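Local coordinates for putative NAD dependent dehydrogenase (Micromonospora echinospora, PDB 6NOR), which binds NAD and probably acts as an oxidoreductase in the biosynthesis of the aminoglycoside antibiotic gentamicin, at residues S177-D182 against V251-P256. Numbering follows the deposited sequence.
Sequences SGPDTD and VSWACP. With NAD (nicotinamide-adenine-dinucleotide), chain G.
A proline-on-indole CH-pi contact, P179 over W253, joins two neighbouring strand ends of the GFO/IDH/MocA C-terminal domain at the margin of the NAD pocket. Segment 177-182 belongs to the loop that follows strand 167-175; segment 251-256 carries the end of strand 246-252, which runs parallel to 167-175 in the mixed sheet, and the turn beyond it. CD of P179 sits 3.6 Å from the centroid of the five-membered ring of W253, 15° off the ring normal, so the methylene stands squarely over one face. Its nearest ring atom is CD2 of W253, at 3.5 Å, while CG of P179 extends over the six-membered ring, 4.0 Å from CZ2 of W253. The indole reaches this place with CG anti to the carbonyl carbon (chi1 -82°), and a hydrogen bond from NE1, on the edge of the five-membered ring, to OD2 of D197 helps fix its rotation. Replacing W253 by an alanine would remove the indole and is likely to leave CD and CG of P179 without the aromatic face they rest on, and OD2 of D197 without its N-H donor. Beside the stack the backbones of the two segments run close, C of S177 lying 3.0 Å from O of W253, and CA of G178 packs 3.8 Å from CB of W253; no hydrogen bond links the two segments, although the backbone of T176 bonds to S252 and C255 and so ties the roots of both loops together. S252 forms an ST turn with A254, N of A254 donating to OG of S252 at 3.0 Å. A254 O accepts a hydrogen bond from H168 of a second subunit. Farther along the loop, T181 reaches the cofactor, its OG1 donating to the phosphate oxygen O1A of NAD across 3.1 Å.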
ATOM      1  N   SER A 177      -7.479 -20.332  -2.635  1.00 18.06           N
ATOM      2  CA  SER A 177      -7.588 -21.436  -1.690  1.00 19.11           C
ATOM      3  C   SER A 177      -8.169 -22.683  -2.369  1.00 20.67           C
ATOM      4  O   SER A 177      -8.613 -23.592  -1.705  1.00 22.67           O
ATOM      5  CB  SER A 177      -8.473 -21.042  -0.522  1.00 20.52           C
ATOM      6  OG  SER A 177      -9.741 -20.637  -1.015  1.00 23.30           O
ATOM      7  N   GLY A 178      -8.199 -22.708  -3.694  1.00 18.08           N
ATOM      8  CA  GLY A 178      -8.559 -23.913  -4.397  1.00 19.64           C
ATOM      9  C   GLY A 178     -10.011 -23.974  -4.801  1.00 23.74           C
ATOM     10  O   GLY A 178     -10.812 -23.177  -4.358  1.00 26.11           O
ATOM     11  N   PRO A 179     -10.352 -24.938  -5.651  1.00 25.50           N
ATOM     12  CA  PRO A 179     -11.690 -25.081  -6.233  1.00 25.50           C
ATOM     13  C   PRO A 179     -12.736 -25.602  -5.258  1.00 27.16           C
ATOM     14  O   PRO A 179     -12.401 -26.295  -4.318  1.00 26.01           O
ATOM     15  CB  PRO A 179     -11.463 -26.090  -7.358  1.00 26.27           C
ATOM     16  CG  PRO A 179     -10.331 -26.918  -6.872  1.00 27.89           C
ATOM     17  CD  PRO A 179      -9.418 -25.954  -6.167  1.00 27.11           C
ATOM     18  N   ASP A 180     -14.003 -25.295  -5.514  1.00 38.53           N
ATOM     19  CA  ASP A 180     -15.089 -25.750  -4.655  1.00 48.83           C
ATOM     20  C   ASP A 180     -15.648 -27.106  -5.064  1.00 41.41           C
ATOM     21  O   ASP A 180     -16.043 -27.893  -4.213  1.00 45.37           O
ATOM     22  CB  ASP A 180     -16.214 -24.716  -4.637  1.00 63.39           C
ATOM     23  CG  ASP A 180     -15.826 -23.451  -3.899  1.00 80.51           C
ATOM     24  OD1 ASP A 180     -14.820 -23.476  -3.152  1.00 82.44           O
ATOM     25  OD2 ASP A 180     -16.526 -22.433  -4.067  1.00 91.37           O
ATOM     26  N   THR A 181     -15.673 -27.392  -6.357  1.00 31.94           N
ATOM     27  CA  THR A 181     -16.328 -28.608  -6.804  1.00 25.98           C
ATOM     28  C   THR A 181     -15.325 -29.693  -7.133  1.00 25.77           C
ATOM     29  O   THR A 181     -14.217 -29.432  -7.569  1.00 23.75           O
ATOM     30  CB  THR A 181     -17.247 -28.364  -8.024  1.00 26.40           C
ATOM     31  OG1 THR A 181     -16.522 -27.726  -9.071  1.00 30.46           O
ATOM     32  CG2 THR A 181     -18.420 -27.483  -7.652  1.00 25.77           C
ATOM     33  N   ASP A 182     -15.768 -30.925  -6.946  1.00 28.55           N
ATOM     34  CA  ASP A 182     -14.900 -32.084  -6.914  1.00 26.40           C
ATOM     35  C   ASP A 182     -14.207 -32.434  -8.238  1.00 18.27           C
ATOM     36  O   ASP A 182     -13.116 -32.959  -8.235  1.00 20.85           O
ATOM     37  CB  ASP A 182     -15.712 -33.292  -6.426  1.00 31.51           C
ATOM     38  CG  ASP A 182     -14.835 -34.470  -6.074  1.00 35.35           C
ATOM     39  OD1 ASP A 182     -14.283 -34.490  -4.952  1.00 43.17           O
ATOM     40  OD2 ASP A 182     -14.680 -35.362  -6.934  1.00 34.21           O
ATOM     41  N   VAL A 251       1.465 -20.237  -9.576  1.00 18.14           N
ATOM     42  CA  VAL A 251       0.064 -20.510  -9.276  1.00 18.10           C
ATOM     43  C   VAL A 251      -0.086 -21.466  -8.107  1.00 18.17           C
ATOM     44  O   VAL A 251       0.759 -22.300  -7.864  1.00 20.87           O
ATOM     45  CB  VAL A 251      -0.682 -21.083 -10.495  1.00 21.34           C
ATOM     46  CG1 VAL A 251      -0.602 -20.109 -11.691  1.00 17.96           C
ATOM     47  CG2 VAL A 251      -0.167 -22.481 -10.853  1.00 18.08           C
ATOM     48  N   SER A 252      -1.174 -21.333  -7.369  1.00 19.34           N
ATOM     49  CA  SER A 252      -1.366 -22.133  -6.181  1.00 18.22           C
ATOM     50  C   SER A 252      -2.824 -22.226  -5.810  1.00 18.18           C
ATOM     51  O   SER A 252      -3.554 -21.250  -5.924  1.00 18.11           O
ATOM     52  CB  SER A 252      -0.582 -21.548  -5.006  1.00 18.97           C
ATOM     53  OG  SER A 252      -0.829 -22.287  -3.830  1.00 22.64           O
ATOM     54  N   TRP A 253      -3.219 -23.413  -5.360  1.00 18.22           N
ATOM     55  CA  TRP A 253      -4.530 -23.686  -4.787  1.00 18.21           C
ATOM     56  C   TRP A 253      -4.486 -23.722  -3.266  1.00 18.28           C
ATOM     57  O   TRP A 253      -5.489 -23.960  -2.627  1.00 18.28           O
ATOM     58  CB  TRP A 253      -5.061 -25.025  -5.267  1.00 18.22           C
ATOM     59  CG  TRP A 253      -5.726 -25.061  -6.604  1.00 18.14           C
ATOM     60  CD1 TRP A 253      -6.080 -24.005  -7.404  1.00 18.06           C
ATOM     61  CD2 TRP A 253      -6.111 -26.233  -7.298  1.00 18.15           C
ATOM     62  NE1 TRP A 253      -6.678 -24.457  -8.545  1.00 18.02           N
ATOM     63  CE2 TRP A 253      -6.708 -25.826  -8.509  1.00 22.55           C
ATOM     64  CE3 TRP A 253      -6.028 -27.596  -7.008  1.00 18.22           C
ATOM     65  CZ2 TRP A 253      -7.218 -26.740  -9.429  1.00 22.45           C
ATOM     66  CZ3 TRP A 253      -6.527 -28.502  -7.930  1.00 18.21           C
ATOM     67  CH2 TRP A 253      -7.117 -28.071  -9.118  1.00 18.14           C
ATOM     68  N   ALA A 254      -3.316 -23.511  -2.680  1.00 19.46           N
ATOM     69  CA  ALA A 254      -3.191 -23.718  -1.246  1.00 21.14           C
ATOM     70  C   ALA A 254      -2.868 -22.426  -0.524  1.00 24.26           C
ATOM     71  O   ALA A 254      -2.268 -22.439   0.551  1.00 21.09           O
ATOM     72  CB  ALA A 254      -2.137 -24.762  -0.959  1.00 23.29           C
ATOM     73  N   CYS A 255      -3.282 -21.310  -1.114  1.00 23.23           N
ATOM     74  CA  CYS A 255      -3.008 -20.006  -0.533  1.00 18.35           C
ATOM     75  C   CYS A 255      -4.226 -19.416   0.194  1.00 21.90           C
ATOM     76  O   CYS A 255      -5.267 -19.182  -0.409  1.00 27.08           O
ATOM     77  CB  CYS A 255      -2.540 -19.055  -1.629  1.00 23.30           C
ATOM     78  SG  CYS A 255      -1.992 -17.439  -1.035  1.00 35.46           S
ATOM     79  N   PRO A 256      -4.092 -19.149   1.497  1.00 22.77           N
ATOM     80  CA  PRO A 256      -5.190 -18.623   2.323  1.00 18.35           C
ATOM     81  C   PRO A 256      -5.357 -17.098   2.209  1.00 18.28           C
ATOM     82  O   PRO A 256      -4.497 -16.412   1.663  1.00 18.28           O
ATOM     83  CB  PRO A 256      -4.750 -19.007   3.743  1.00 18.46           C
ATOM     84  CG  PRO A 256      -3.269 -18.888   3.686  1.00 18.54           C
ATOM     85  CD  PRO A 256      -2.831 -19.216   2.255  1.00 18.49           C
TER
HETATM   86  PA  NAD G 401     -19.183 -26.245 -11.731  1.00 22.83           P
HETATM   87  O1A NAD G 401     -18.861 -27.616 -11.090  1.00 25.09           O
HETATM   88  O2A NAD G 401     -19.621 -25.220 -10.753  1.00 19.78           O
HETATM   89  O5B NAD G 401     -20.319 -26.430 -12.796  1.00 20.72           O
HETATM   90  C5B NAD G 401     -20.188 -27.460 -13.760  1.00 20.65           C
HETATM   91  C4B NAD G 401     -21.615 -27.690 -14.324  1.00 23.14           C
HETATM   92  O4B NAD G 401     -21.579 -28.406 -15.411  1.00 26.85           O
HETATM   93  C3B NAD G 401     -22.413 -28.495 -13.324  1.00 26.04           C
HETATM   94  O3B NAD G 401     -23.626 -27.890 -13.165  1.00 28.71           O
HETATM   95  C2B NAD G 401     -22.569 -29.889 -13.992  1.00 23.04           C
HETATM   96  O2B NAD G 401     -23.845 -30.480 -13.552  1.00 24.52           O
HETATM   97  C1B NAD G 401     -22.634 -29.582 -15.224  1.00 22.62           C
HETATM   98  N9A NAD G 401     -22.204 -30.645 -16.114  1.00 20.72           N
HETATM   99  C8A NAD G 401     -21.270 -31.601 -15.940  1.00 18.23           C
HETATM  100  N7A NAD G 401     -21.206 -32.327 -17.082  1.00 21.37           N
HETATM  101  C5A NAD G 401     -22.091 -31.826 -17.946  1.00 18.28           C
HETATM  102  C6A NAD G 401     -22.439 -32.185 -19.215  1.00 19.03           C
HETATM  103  N6A NAD G 401     -21.918 -33.216 -19.963  1.00 18.45           N
HETATM  104  N1A NAD G 401     -23.360 -31.497 -19.873  1.00 18.93           N
HETATM  105  C2A NAD G 401     -23.982 -30.448 -19.281  1.00 18.29           C
HETATM  106  N3A NAD G 401     -23.644 -30.099 -18.016  1.00 22.33           N
HETATM  107  C4A NAD G 401     -22.701 -30.778 -17.353  1.00 19.76           C
HETATM  108  O3  NAD G 401     -17.903 -25.783 -12.477  1.00 34.85           O
HETATM  109  PN  NAD G 401     -17.520 -24.311 -12.949  1.00 17.82           P
HETATM  110  O1N NAD G 401     -18.674 -23.499 -13.438  1.00 17.80           O
HETATM  111  O2N NAD G 401     -16.784 -23.594 -11.830  1.00 20.96           O
HETATM  112  O5D NAD G 401     -16.524 -24.509 -14.154  1.00 19.87           O
HETATM  113  C5D NAD G 401     -17.002 -24.826 -15.448  1.00 17.83           C
HETATM  114  C4D NAD G 401     -15.971 -24.360 -16.495  1.00 17.80           C
HETATM  115  O4D NAD G 401     -15.708 -23.087 -16.405  1.00 18.71           O
HETATM  116  C3D NAD G 401     -14.605 -25.073 -16.262  1.00 21.73           C
HETATM  117  O3D NAD G 401     -14.089 -25.383 -17.427  1.00 20.39           O
HETATM  118  C2D NAD G 401     -13.767 -24.027 -15.496  1.00 19.41           C
HETATM  119  O2D NAD G 401     -12.318 -24.280 -15.736  1.00 21.38           O
HETATM  120  C1D NAD G 401     -14.160 -22.893 -16.004  1.00 19.37           C
HETATM  121  N1N NAD G 401     -14.036 -21.803 -15.083  1.00 23.31           N
HETATM  122  C2N NAD G 401     -13.588 -20.577 -15.563  1.00 22.28           C
HETATM  123  C3N NAD G 401     -13.446 -19.479 -14.712  1.00 22.81           C
HETATM  124  C7N NAD G 401     -12.923 -18.167 -15.319  1.00 26.56           C
HETATM  125  O7N NAD G 401     -12.704 -17.241 -14.630  1.00 31.44           O
HETATM  126  N7N NAD G 401     -12.678 -18.096 -16.719  1.00 26.81           N
HETATM  127  C4N NAD G 401     -13.733 -19.575 -13.369  1.00 18.04           C
HETATM  128  C5N NAD G 401     -14.193 -20.799 -12.881  1.00 22.35           C
HETATM  129  C6N NAD G 401     -14.340 -21.916 -13.748  1.00 24.26           C